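Local coordinates for protein papain inhibitor (Streptomyces mobaraensis, PDB 5NTB) that inhibits the cysteine proteases papain and bromelain and the serine protease trypsin, and serves as a glutamine and lysine donor substrate for transglutaminase, at residues T16-G21 with P26-S31; W41-T44 with N49-L52; V58-N63 with A91-L96; T81-S86 with I104-V109. All coordinates share one frame; numbering follows the deposited sequence. Where two conformers were deposited one is given.

Overall arrangement
Following the chain from its N terminus, interaction 1 closes a short hairpin-like loop where strand 26-28 returns antiparallel beside residues 18-20, just past strand 8-18. Interaction 2 then closes a second short loop, within the long connection between strands 35-38 and 57-62. The two come in series, before interactions 3 and 4, whose segments alternate along the chain and so cross. Interaction 3 ties strand 57-62 to the loop after helix 87-90, and interaction 4 joins strands 82-86 and 104-109 through the core. Strands 57-62 and 104-109 are sheet neighbours, which brings interactions 3 and 4 together. Interaction 4 also touches interaction 1 through Ser-86 and Ala-29, and interaction 2 through Phe-108.

Interaction 1: T16-G21 with P26-S31; sequences TDKGYG and PIDASS
CG1 and CD1 of Ile-27 pack along the backbone of Gly-21. With CG1 placed between the backbone N and the carbonyl carbon (chi1 65°) and the chain extended beyond it, CD1 reaches to 4.0 Å from Gly-21 CA. The side chain of Ile-27 is buried and also touches Arg-72 and Asp-73 of strand 65-75. On the other face of the ribbon, Tyr-20 brings the edge of its ring to Pro-26: CD1 is 3.6 Å from Pro-26 N, which lies near the ring plane, and CE1 meets Pro-26 CB. The backbone frame is a short antiparallel ladder in which Gly-19 and Ile-27 form a hydrogen-bonded pair, flanked by the non-hydrogen-bonded pairs Lys-18 with Asp-28 and Tyr-20 with Pro-26. Residues 16-31 thus form a short antiparallel hairpin at the surface, at the end of strand 8-18, in a protein of the double-psi beta-barrel family. Gly-19 N gives to Ile-27 O at 2.9 Å and Ile-27 N to Gly-19 O at 2.8 Å. A further bond, Ala-29 N to Asp-17 O (2.9 Å), extends the pairing, and Ala-29 CB rests on Thr-16 CA. Lys-18 passes Asp-28 by its aliphatic part, CD lying 4.1 Å from Asp-28 OD2; bends at chi3 and chi4 leave NZ 5.9 Å from that oxygen. Asp-28, its CG anti to the backbone N (chi1 176°), turns OD1 to Ser-30, whose backbone N and OG both donate to it from the same face of the carboxylate. The backbone bond makes an Asx turn, and the hydroxyl bond is 2.7 Å long.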
loop_
_atom_site.group_PDB
_atom_site.type_symbol
_atom_site.label_atom_id
_atom_site.label_comp_id
_atom_site.label_asym_id
_atom_site.label_seq_id
_atom_site.Cartn_x
_atom_site.Cartn_y
_atom_site.Cartn_z
ATOM N N THR A 16 -2.678 10.885 3.291
ATOM C CA THR A 16 -2.568 12.053 2.420
ATOM C C THR A 16 -1.203 12.733 2.503
ATOM O O THR A 16 -1.102 13.920 2.172
ATOM C CB THR A 16 -3.653 13.079 2.757
ATOM O OG1 THR A 16 -3.550 13.437 4.142
ATOM C CG2 THR A 16 -5.030 12.504 2.488
ATOM N N ASP A 17 -0.161 12.030 2.937
ATOM C CA ASP A 17 1.150 12.658 3.056
ATOM C C ASP A 17 1.651 13.177 1.714
ATOM O O ASP A 17 1.464 12.553 0.661
ATOM C CB ASP A 17 2.187 11.673 3.593
ATOM C CG ASP A 17 1.908 11.210 5.003
ATOM O OD1 ASP A 17 0.938 11.685 5.631
ATOM O OD2 ASP A 17 2.684 10.352 5.487
ATOM N N LYS A 18 2.358 14.305 1.775
ATOM C CA LYS A 18 3.095 14.844 0.646
ATOM C C LYS A 18 4.516 15.099 1.115
ATOM O O LYS A 18 4.733 15.845 2.080
ATOM C CB LYS A 18 2.444 16.131 0.125
ATOM C CG LYS A 18 3.297 16.936 -0.825
ATOM C CD LYS A 18 2.451 17.930 -1.616
ATOM C CE LYS A 18 3.137 19.290 -1.739
ATOM N NZ LYS A 18 4.558 19.191 -2.180
ATOM N N GLY A 19 5.476 14.475 0.446
ATOM C CA GLY A 19 6.868 14.596 0.827
ATOM C C GLY A 19 7.672 13.464 0.219
ATOM O O GLY A 19 7.510 13.165 -0.964
ATOM N N TYR A 20 8.546 12.850 1.009
ATOM C CA TYR A 20 9.281 11.663 0.591
ATOM C C TYR A 20 8.768 10.470 1.379
ATOM O O TYR A 20 8.633 10.549 2.603
ATOM C CB TYR A 20 10.788 11.823 0.822
ATOM C CG TYR A 20 11.422 12.934 0.027
ATOM C CD1 TYR A 20 11.304 12.986 -1.354
ATOM C CD2 TYR A 20 12.121 13.938 0.672
ATOM C CE1 TYR A 20 11.882 14.024 -2.080
ATOM C CE2 TYR A 20 12.694 14.974 -0.035
ATOM C CZ TYR A 20 12.575 15.010 -1.403
ATOM O OH TYR A 20 13.161 16.044 -2.097
ATOM N N GLY A 21 8.483 9.372 0.678
ATOM C CA GLY A 21 8.117 8.139 1.343
ATOM C C GLY A 21 9.337 7.382 1.844
ATOM O O GLY A 21 10.485 7.797 1.695
ATOM N N PRO A 26 9.752 11.122 -4.072
ATOM C CA PRO A 26 8.702 12.109 -3.787
ATOM C C PRO A 26 7.319 11.527 -4.022
ATOM O O PRO A 26 7.050 10.920 -5.060
ATOM C CB PRO A 26 9.012 13.244 -4.770
ATOM C CG PRO A 26 9.761 12.593 -5.876
ATOM C CD PRO A 26 10.590 11.532 -5.217
ATOM N N ILE A 27 6.435 11.725 -3.046
ATOM C CA ILE A 27 5.073 11.222 -3.126
ATOM C C ILE A 27 4.103 12.342 -2.787
ATOM O O ILE A 27 4.408 13.260 -2.018
ATOM C CB ILE A 27 4.845 10.014 -2.195
ATOM C CG1 ILE A 27 4.979 10.419 -0.725
ATOM C CG2 ILE A 27 5.801 8.890 -2.545
ATOM C CD1 ILE A 27 4.493 9.338 0.253
ATOM N N ASP A 28 2.923 12.259 -3.385
ATOM C CA ASP A 28 1.784 13.099 -3.020
ATOM C C ASP A 28 0.589 12.156 -2.976
ATOM O O ASP A 28 0.006 11.848 -4.014
ATOM C CB ASP A 28 1.587 14.228 -4.017
ATOM C CG ASP A 28 0.359 15.065 -3.709
ATOM O OD1 ASP A 28 -0.358 14.758 -2.730
ATOM O OD2 ASP A 28 0.128 16.058 -4.428
ATOM N N ALA A 29 0.244 11.691 -1.774
ATOM C CA ALA A 29 -0.801 10.681 -1.655
ATOM C C ALA A 29 -2.194 11.223 -1.957
ATOM O O ALA A 29 -3.124 10.424 -2.124
ATOM C CB ALA A 29 -0.761 10.068 -0.258
ATOM N N SER A 30 -2.366 12.545 -2.033
ATOM C CA SER A 30 -3.654 13.086 -2.444
ATOM C C SER A 30 -3.882 12.996 -3.945
ATOM O O SER A 30 -5.035 13.069 -4.387
ATOM C CB SER A 30 -3.777 14.544 -2.009
ATOM O OG SER A 30 -3.006 15.360 -2.870
ATOM N N SER A 31 -2.821 12.856 -4.737
ATOM C CA SER A 31 -2.956 12.887 -6.181
ATOM C C SER A 31 -2.257 11.750 -6.910
ATOM O O SER A 31 -2.256 11.750 -8.145
ATOM C CB SER A 31 -2.428 14.216 -6.739
ATOM O OG SER A 31 -1.050 14.356 -6.481
#

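Interaction 2: W41-T44 with N49-L52; sequences WWTT and NDPL
Asp-50, with CG anti to its own backbone N (chi1 -159°), reaches across to the backbone of Thr-43 and Thr-44, and its carboxylate gathers most of the polar groups of this contact. OD2 accepts from Thr-43 N at 2.7 Å through its syn lone pair, in a nearly straight bond, and from Thr-44 N at 3.2 Å, which comes from above the carboxylate plane. Water 2 gives it a third hydrogen bond and also donates to Thr-44 O. The other oxygen, OD1, uses its anti lone pair for Leu-52 N (2.9 Å), closing an Asx turn, and takes a hydrogen bond from water 1. That water also donates to Trp-41 O and accepts from Thr-43 OG1 at 2.8 Å, a second water bridge between the segments. Five hydrogen bonds thus grip the buried carboxylate and fix its rotation, which probably favours the ionised form. Thr-44 OG1 is hydrogen-bonded to Asn-46 O, while its CG2 packs against Pro-51 CD.

Leu-52 CD1 sits over the five-membered ring of Trp-42, 3.5 Å from its centroid and 6° off the normal, a CH-pi contact, and also touches Trp-41 CB. The indole nitrogens bond elsewhere, Trp-42 NE1 to Ile-37 O and Trp-41 NE1 to Arg-80 O. Both segments belong to the connection between strands 35-38 and 57-62: Trp-42 also packs on the Cys-23 to Cys-53 disulfide and on Lys-74 of strand 65-75, Leu-52 on Val-71 of the same strand, and Trp-41 meets the ring of Phe-108 in strand 104-109 edge-to-face.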
loop_
_atom_site.group_PDB
_atom_site.type_symbol
_atom_site.label_atom_id
_atom_site.label_comp_id
_atom_site.label_asym_id
_atom_site.label_seq_id
_atom_site.Cartn_x
_atom_site.Cartn_y
_atom_site.Cartn_z
ATOM N N TRP A 41 6.786 -6.264 6.710
ATOM C CA TRP A 41 7.307 -6.757 5.447
ATOM C C TRP A 41 8.654 -6.158 5.079
ATOM O O TRP A 41 9.275 -6.629 4.123
ATOM C CB TRP A 41 6.315 -6.468 4.323
ATOM C CG TRP A 41 4.996 -7.128 4.548
ATOM C CD1 TRP A 41 3.850 -6.553 5.024
ATOM C CD2 TRP A 41 4.692 -8.508 4.316
ATOM N NE1 TRP A 41 2.849 -7.502 5.108
ATOM C CE2 TRP A 41 3.346 -8.708 4.683
ATOM C CE3 TRP A 41 5.435 -9.598 3.850
ATOM C CZ2 TRP A 41 2.724 -9.959 4.579
ATOM C CZ3 TRP A 41 4.811 -10.829 3.741
ATOM C CH2 TRP A 41 3.474 -10.998 4.103
ATOM N N TRP A 42 9.105 -5.133 5.802
ATOM C CA TRP A 42 10.353 -4.459 5.481
ATOM C C TRP A 42 11.519 -5.211 6.111
ATOM O O TRP A 42 11.413 -5.720 7.232
ATOM C CB TRP A 42 10.297 -3.002 5.952
ATOM C CG TRP A 42 9.251 -2.233 5.170
ATOM C CD1 TRP A 42 7.886 -2.388 5.248
ATOM C CD2 TRP A 42 9.480 -1.243 4.149
ATOM N NE1 TRP A 42 7.256 -1.541 4.354
ATOM C CE2 TRP A 42 8.214 -0.834 3.669
ATOM C CE3 TRP A 42 10.633 -0.656 3.601
ATOM C CZ2 TRP A 42 8.069 0.120 2.671
ATOM C CZ3 TRP A 42 10.483 0.300 2.611
ATOM C CH2 TRP A 42 9.204 0.674 2.150
ATOM N N THR A 43 12.629 -5.298 5.366
ATOM C CA THR A 43 13.736 -6.172 5.764
ATOM C C THR A 43 15.074 -5.462 5.857
ATOM O O THR A 43 15.878 -5.806 6.728
ATOM C CB THR A 43 13.881 -7.359 4.790
ATOM O OG1 THR A 43 13.910 -6.891 3.431
ATOM C CG2 THR A 43 12.732 -8.333 4.967
ATOM N N THR A 44 15.346 -4.507 4.981
ATOM C CA THR A 44 16.682 -3.938 4.995
ATOM C C THR A 44 16.807 -2.899 6.100
ATOM O O THR A 44 15.841 -2.214 6.437
ATOM C CB THR A 44 17.014 -3.305 3.648
ATOM O OG1 THR A 44 16.017 -2.331 3.323
ATOM C CG2 THR A 44 17.048 -4.362 2.560
ATOM N N ASN A 49 16.639 1.149 0.599
ATOM C CA ASN A 49 17.254 0.011 -0.061
ATOM C C ASN A 49 16.402 -1.249 0.035
ATOM O O ASN A 49 16.874 -2.341 -0.310
ATOM C CB ASN A 49 18.634 -0.236 0.549
ATOM C CG ASN A 49 19.514 -1.101 -0.328
ATOM O OD1 ASN A 49 19.500 -0.977 -1.560
ATOM N ND2 ASN A 49 20.298 -1.981 0.306
ATOM N N ASP A 50 15.158 -1.127 0.477
ATOM C CA ASP A 50 14.357 -2.331 0.647
ATOM C C ASP A 50 13.917 -2.875 -0.709
ATOM O O ASP A 50 13.572 -2.106 -1.606
ATOM C CB ASP A 50 13.132 -2.035 1.503
ATOM C CG ASP A 50 12.550 -3.286 2.123
ATOM O OD1 ASP A 50 11.852 -4.031 1.401
ATOM O OD2 ASP A 50 12.814 -3.518 3.322
ATOM N N PRO A 51 13.898 -4.197 -0.884
ATOM C CA PRO A 51 13.374 -4.748 -2.141
ATOM C C PRO A 51 11.934 -4.352 -2.417
ATOM O O PRO A 51 11.533 -4.330 -3.586
ATOM C CB PRO A 51 13.525 -6.268 -1.957
ATOM C CG PRO A 51 13.835 -6.465 -0.495
ATOM C CD PRO A 51 14.524 -5.224 -0.041
ATOM N N LEU A 52 11.160 -3.988 -1.387
ATOM C CA LEU A 52 9.810 -3.478 -1.613
ATOM C C LEU A 52 9.791 -2.245 -2.493
ATOM O O LEU A 52 8.754 -1.940 -3.084
ATOM C CB LEU A 52 9.148 -3.147 -0.276
ATOM C CG LEU A 52 8.645 -4.356 0.516
ATOM C CD1 LEU A 52 8.315 -3.931 1.939
ATOM C CD2 LEU A 52 7.410 -4.971 -0.154
HETATM O O HOH W 1 11.414 -6.395 2.327
HETATM O O HOH W 2 13.537 -1.605 5.225
#

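Interaction 3: V58-N63 with A91-L96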
loop_
_atom_site.group_PDB
_atom_site.type_symbol
_atom_site.label_atom_id
_atom_site.label_comp_id
_atom_site.label_asym_id
_atom_site.label_seq_id
_atom_site.Cartn_x
_atom_site.Cartn_y
_atom_site.Cartn_z
ATOM N N VAL A 58 1.182 -3.559 -5.553
ATOM C CA VAL A 58 0.142 -4.426 -5.033
ATOM C C VAL A 58 -1.042 -4.367 -5.974
ATOM O O VAL A 58 -1.284 -3.373 -6.664
ATOM C CB VAL A 58 -0.295 -4.061 -3.604
ATOM C CG1 VAL A 58 0.851 -4.303 -2.628
ATOM C CG2 VAL A 58 -0.779 -2.633 -3.552
ATOM N N GLU A 59 -1.778 -5.460 -5.997
ATOM C CA GLU A 59 -3.100 -5.511 -6.601
ATOM C C GLU A 59 -4.086 -5.626 -5.453
ATOM O O GLU A 59 -3.954 -6.525 -4.611
ATOM C CB GLU A 59 -3.228 -6.687 -7.571
ATOM C CG GLU A 59 -2.563 -6.385 -8.900
ATOM C CD GLU A 59 -2.742 -7.487 -9.928
ATOM O OE1 GLU A 59 -2.037 -7.451 -10.961
ATOM O OE2 GLU A 59 -3.586 -8.377 -9.706
ATOM N N VAL A 60 -5.019 -4.682 -5.385
ATOM C CA VAL A 60 -5.977 -4.568 -4.292
ATOM C C VAL A 60 -7.367 -4.755 -4.862
ATOM O O VAL A 60 -7.743 -4.075 -5.824
ATOM C CB VAL A 60 -5.889 -3.207 -3.582
ATOM C CG1 VAL A 60 -6.809 -3.208 -2.353
ATOM C CG2 VAL A 60 -4.455 -2.896 -3.197
ATOM N N SER A 61 -8.132 -5.655 -4.258
ATOM C CA SER A 61 -9.473 -5.973 -4.723
ATOM C C SER A 61 -10.470 -5.686 -3.619
ATOM O O SER A 61 -10.267 -6.082 -2.464
ATOM C CB SER A 61 -9.575 -7.435 -5.154
ATOM O OG SER A 61 -8.605 -7.730 -6.139
ATOM N N TYR A 62 -11.537 -4.991 -3.976
ATOM C CA TYR A 62 -12.642 -4.787 -3.060
ATOM C C TYR A 62 -13.903 -4.648 -3.886
ATOM O O TYR A 62 -13.907 -3.928 -4.888
ATOM C CB TYR A 62 -12.422 -3.541 -2.197
ATOM C CG TYR A 62 -13.603 -3.202 -1.329
ATOM C CD1 TYR A 62 -14.034 -4.087 -0.359
ATOM C CD2 TYR A 62 -14.289 -2.007 -1.485
ATOM C CE1 TYR A 62 -15.125 -3.797 0.429
ATOM C CE2 TYR A 62 -15.362 -1.704 -0.701
ATOM C CZ TYR A 62 -15.780 -2.599 0.252
ATOM O OH TYR A 62 -16.863 -2.285 1.038
ATOM N N ASN A 63 -14.959 -5.348 -3.476
ATOM C CA ASN A 63 -16.279 -5.145 -4.061
ATOM C C ASN A 63 -16.251 -5.362 -5.571
ATOM O O ASN A 63 -16.924 -4.663 -6.323
ATOM C CB ASN A 63 -16.822 -3.751 -3.725
ATOM C CG ASN A 63 -18.147 -3.797 -2.991
ATOM O OD1 ASN A 63 -18.911 -4.752 -3.128
ATOM N ND2 ASN A 63 -18.443 -2.742 -2.233
ATOM N N ALA A 91 -9.893 5.994 -3.105
ATOM C CA ALA A 91 -11.134 6.516 -3.656
ATOM C C ALA A 91 -11.578 5.763 -4.898
ATOM O O ALA A 91 -12.763 5.804 -5.241
ATOM C CB ALA A 91 -10.955 7.994 -3.983
ATOM N N LYS A 92 -10.663 5.071 -5.565
ATOM C CA LYS A 92 -11.017 4.276 -6.732
ATOM C C LYS A 92 -11.730 2.984 -6.358
ATOM O O LYS A 92 -12.373 2.364 -7.220
ATOM C CB LYS A 92 -9.760 3.980 -7.543
ATOM C CG LYS A 92 -9.109 5.250 -8.071
ATOM C CD LYS A 92 -7.834 4.992 -8.841
ATOM C CE LYS A 92 -7.277 6.324 -9.337
ATOM N NZ LYS A 92 -6.174 6.124 -10.307
ATOM N N LEU A 93 -11.611 2.555 -5.102
ATOM C CA LEU A 93 -12.230 1.329 -4.615
ATOM C C LEU A 93 -13.401 1.563 -3.680
ATOM O O LEU A 93 -14.298 0.725 -3.624
ATOM C CB LEU A 93 -11.202 0.475 -3.866
ATOM C CG LEU A 93 -10.076 -0.092 -4.707
ATOM C CD1 LEU A 93 -9.144 -0.875 -3.803
ATOM C CD2 LEU A 93 -10.624 -0.974 -5.821
ATOM N N ALA A 94 -13.398 2.652 -2.919
ATOM C CA ALA A 94 -14.387 2.836 -1.869
ATOM C C ALA A 94 -14.533 4.320 -1.573
ATOM O O ALA A 94 -13.601 5.092 -1.813
ATOM C CB ALA A 94 -13.983 2.083 -0.595
ATOM N N PRO A 95 -15.679 4.741 -1.035
ATOM C CA PRO A 95 -15.851 6.158 -0.700
ATOM C C PRO A 95 -14.904 6.582 0.411
ATOM O O PRO A 95 -14.716 5.872 1.401
ATOM C CB PRO A 95 -17.313 6.244 -0.248
ATOM C CG PRO A 95 -17.647 4.861 0.203
ATOM C CD PRO A 95 -16.891 3.957 -0.728
ATOM N N LEU A 96 -14.315 7.767 0.242
ATOM C CA LEU A 96 -13.385 8.266 1.251
ATOM C C LEU A 96 -14.057 8.449 2.600
ATOM O O LEU A 96 -13.402 8.317 3.639
ATOM C CB LEU A 96 -12.762 9.584 0.797
ATOM C CG LEU A 96 -11.793 9.410 -0.374
ATOM C CD1 LEU A 96 -11.341 10.747 -0.922
ATOM C CD2 LEU A 96 -10.604 8.554 0.056
HETATM O O HOH W 3 -14.657 -1.264 -5.526
HETATM O O HOH W 4 -17.111 0.203 -3.127
#
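Leu-93 meets Val-60 through a single pair of methyl groups, Leu-93 CD1 lying 3.6 Å from Val-60 CG1. The CB of the valine is a little farther from the same leucine methyl. Val-60 turns CG1 anti to the backbone N (chi1 -174°), and this is the branch that points at the leucine. The other touching pairs involve Tyr-62. Its ring presents an edge to the backbone carbonyl of Leu-93, with CD2 3.5 Å from Leu-93 O and the oxygen near the ring plane, and CE2 lies 4.0 Å from Ala-94 CB. Tyr-62 CG is likewise anti to the backbone N (chi1 174°), which carries the ring edge up to Leu-93 O, while CB of the following Asn-63 lies over one ring face.

Two waters bridge the segments where direct bonds are absent, water 3 between two carbonyls and water 4 between Leu-93 O and the side chain of Asn-63. Water 3 donates to both Tyr-62 O and Leu-93 O, each at 2.8 Å; water 4 also donates to Leu-93 O, and accepts a weak bond from Asn-63 ND2. The leucine carbonyl therefore holds two water hydrogen bonds beside the tyrosine edge.

Farther out, Val-60 also packs on Ile-104, and the backbone of strand 57-62 is fixed on both sides, with Val-60 bonded to Ile-67 and Ser-61 to Thr-105. Leu-93 leans on Arg-65 and Ile-67, and Tyr-62 and Ala-94 share Val-101 as a neighbour. Leu-93, with Ala-94 beside the Tyr-62 ring, packs the loop after helix 87-90 against strand 57-62, as part of the double-psi beta-barrel to which this inhibitor's family belongs.

Interaction 4: T81-S86 with I104-V109; sequences THIDLS and ITWKFV. With SO4 (sulfate ion), chain D.
Ile-83 faces Trp-106 and Ile-104 with two different branches, and its side chain can be followed outward from CB. There it divides: CG2 stands anti to the carbonyl carbon, and CG1 between the backbone N and the carbonyl carbon (chi1 60°). CG2 goes to the indole, lying 3.4 Å from Trp-106 CE2 and 3.6 Å from the centroid of the five-membered ring, 20° off its normal, so that the methyl makes a CH-pi contact over the face. CG1 passes 3.9 Å from Ile-104 CD1. At the tip, CD1 meets Ile-104 CD1 at 3.7 Å and stays near Trp-106 CG as well. Ile-83 thus packs on both residues, CG2 on the indole face and the CG1 branch on Ile-104, and it also touches Val-60 and Val-35.

The polar edge of the indole is held separately. Trp-106 NE1 donates to Thr-81 O at 3.0 Å, with an N-H...O angle of 155°; the donor approaches from above the carbonyl plane. This bond gives the buried N-H a backbone acceptor and fixes the ring against the start of the segment. Trp-106 CZ3 in turn lies over one face of Phe-108.

His-82 points the other way, and its ND1 gives a 2.7 Å hydrogen bond to O3 of a sulfate ion, probably from the crystallisation liquor, which Lys-11 NZ and Asp-79 N also hold. Strands 82-86 and 104-109 both pair with strand 8-18 in the barrel, and their side chains meet in its core, consistent with the double-psi beta-barrel family.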
loop_
_atom_site.group_PDB
_atom_site.type_symbol
_atom_site.label_atom_id
_atom_site.label_comp_id
_atom_site.label_asym_id
_atom_site.label_seq_id
_atom_site.Cartn_x
_atom_site.Cartn_y
_atom_site.Cartn_z
ATOM N N THR A 81 -1.581 -7.362 7.560
ATOM C CA THR A 81 -2.369 -7.349 6.330
ATOM C C THR A 81 -3.154 -6.059 6.154
ATOM O O THR A 81 -4.035 -5.991 5.288
ATOM C CB THR A 81 -3.316 -8.544 6.262
ATOM O OG1 THR A 81 -4.219 -8.480 7.364
ATOM C CG2 THR A 81 -2.525 -9.874 6.290
ATOM N N HIS A 82 -2.834 -5.033 6.931
ATOM C CA HIS A 82 -3.467 -3.724 6.816
ATOM C C HIS A 82 -2.612 -2.832 5.920
ATOM O O HIS A 82 -1.495 -2.469 6.292
ATOM C CB HIS A 82 -3.638 -3.135 8.215
ATOM C CG HIS A 82 -4.019 -1.688 8.250
ATOM N ND1 HIS A 82 -4.030 -0.967 9.424
ATOM C CD2 HIS A 82 -4.407 -0.831 7.277
ATOM C CE1 HIS A 82 -4.391 0.278 9.171
ATOM N NE2 HIS A 82 -4.628 0.388 7.875
ATOM N N ILE A 83 -3.138 -2.468 4.740
ATOM C CA ILE A 83 -2.421 -1.566 3.844
ATOM C C ILE A 83 -2.993 -0.168 3.973
ATOM O O ILE A 83 -4.191 0.025 4.194
ATOM C CB ILE A 83 -2.458 -2.051 2.381
ATOM C CG1 ILE A 83 -3.895 -2.147 1.857
ATOM C CG2 ILE A 83 -1.738 -3.373 2.261
ATOM C CD1 ILE A 83 -3.973 -2.530 0.368
ATOM N N ASP A 84 -2.125 0.816 3.797
ATOM C CA ASP A 84 -2.493 2.229 3.852
ATOM C C ASP A 84 -2.325 2.758 2.430
ATOM O O ASP A 84 -1.212 3.070 1.991
ATOM C CB ASP A 84 -1.611 2.965 4.860
ATOM C CG ASP A 84 -2.280 4.189 5.483
ATOM O OD1 ASP A 84 -3.479 4.426 5.270
ATOM O OD2 ASP A 84 -1.579 4.914 6.216
ATOM N N LEU A 85 -3.425 2.817 1.692
ATOM C CA LEU A 85 -3.386 3.315 0.330
ATOM C C LEU A 85 -3.293 4.827 0.328
ATOM O O LEU A 85 -3.724 5.494 1.266
ATOM C CB LEU A 85 -4.642 2.892 -0.434
ATOM C CG LEU A 85 -4.720 1.433 -0.852
ATOM C CD1 LEU A 85 -6.122 1.176 -1.387
ATOM C CD2 LEU A 85 -3.705 1.117 -1.927
ATOM N N SER A 86 -2.749 5.377 -0.745
ATOM C CA SER A 86 -2.959 6.801 -0.944
ATOM C C SER A 86 -4.454 7.102 -1.000
ATOM O O SER A 86 -5.267 6.265 -1.402
ATOM C CB SER A 86 -2.250 7.264 -2.212
ATOM O OG SER A 86 -2.833 6.681 -3.367
ATOM N N ILE A 104 -10.843 -6.508 2.440
ATOM C CA ILE A 104 -10.270 -6.403 1.109
ATOM C C ILE A 104 -9.337 -7.586 0.913
ATOM O O ILE A 104 -8.984 -8.297 1.860
ATOM C CB ILE A 104 -9.503 -5.085 0.899
ATOM C CG1 ILE A 104 -8.300 -5.025 1.851
ATOM C CG2 ILE A 104 -10.430 -3.910 1.105
ATOM C CD1 ILE A 104 -7.077 -4.364 1.267
ATOM N N THR A 105 -8.939 -7.800 -0.326
ATOM C CA THR A 105 -7.889 -8.749 -0.621
ATOM C C THR A 105 -6.783 -8.003 -1.345
ATOM O O THR A 105 -7.043 -7.063 -2.103
ATOM C CB THR A 105 -8.402 -9.907 -1.472
ATOM O OG1 THR A 105 -8.645 -9.436 -2.798
ATOM C CG2 THR A 105 -9.715 -10.493 -0.880
ATOM N N TRP A 106 -5.546 -8.406 -1.090
ATOM C CA TRP A 106 -4.427 -7.773 -1.768
ATOM C C TRP A 106 -3.283 -8.754 -1.904
ATOM O O TRP A 106 -3.190 -9.742 -1.174
ATOM C CB TRP A 106 -3.981 -6.478 -1.054
ATOM C CG TRP A 106 -3.395 -6.617 0.318
ATOM C CD1 TRP A 106 -4.072 -6.645 1.506
ATOM C CD2 TRP A 106 -2.006 -6.694 0.643
ATOM N NE1 TRP A 106 -3.179 -6.737 2.557
ATOM C CE2 TRP A 106 -1.907 -6.770 2.051
ATOM C CE3 TRP A 106 -0.835 -6.688 -0.119
ATOM C CZ2 TRP A 106 -0.682 -6.861 2.715
ATOM C CZ3 TRP A 106 0.388 -6.772 0.537
ATOM C CH2 TRP A 106 0.454 -6.845 1.950
ATOM N N LYS A 107 -2.405 -8.468 -2.862
ATOM C CA LYS A 107 -1.229 -9.294 -3.059
ATOM C C LYS A 107 -0.130 -8.412 -3.611
ATOM O O LYS A 107 -0.395 -7.435 -4.322
ATOM C CB LYS A 107 -1.491 -10.472 -4.010
ATOM C CG LYS A 107 -1.877 -10.050 -5.418
ATOM C CD LYS A 107 -2.009 -11.275 -6.313
ATOM C CE LYS A 107 -2.383 -10.881 -7.716
ATOM N NZ LYS A 107 -2.445 -12.087 -8.613
ATOM N N PHE A 108 1.099 -8.753 -3.248
ATOM C CA PHE A 108 2.270 -8.196 -3.908
ATOM C C PHE A 108 2.379 -8.737 -5.325
ATOM O O PHE A 108 2.189 -9.936 -5.556
ATOM C CB PHE A 108 3.541 -8.567 -3.148
ATOM C CG PHE A 108 3.639 -7.973 -1.767
ATOM C CD1 PHE A 108 3.908 -6.622 -1.601
ATOM C CD2 PHE A 108 3.521 -8.772 -0.643
ATOM C CE1 PHE A 108 4.029 -6.075 -0.328
ATOM C CE2 PHE A 108 3.653 -8.235 0.635
ATOM C CZ PHE A 108 3.912 -6.879 0.785
ATOM N N VAL A 109 2.733 -7.862 -6.267
ATOM C CA VAL A 109 2.982 -8.268 -7.651
ATOM C C VAL A 109 4.242 -7.600 -8.185
ATOM O O VAL A 109 4.741 -6.618 -7.635
ATOM C CB VAL A 109 1.809 -7.931 -8.593
ATOM C CG1 VAL A 109 0.557 -8.696 -8.201
ATOM C CG2 VAL A 109 1.552 -6.433 -8.596
HETATM S S SO4 D . -4.330 -2.356 12.728
HETATM O O1 SO4 D . -5.253 -3.432 12.370
HETATM O O2 SO4 D . -5.058 -1.097 12.878
HETATM O O3 SO4 D . -3.310 -2.226 11.680
HETATM O O4 SO4 D . -3.663 -2.702 13.984
#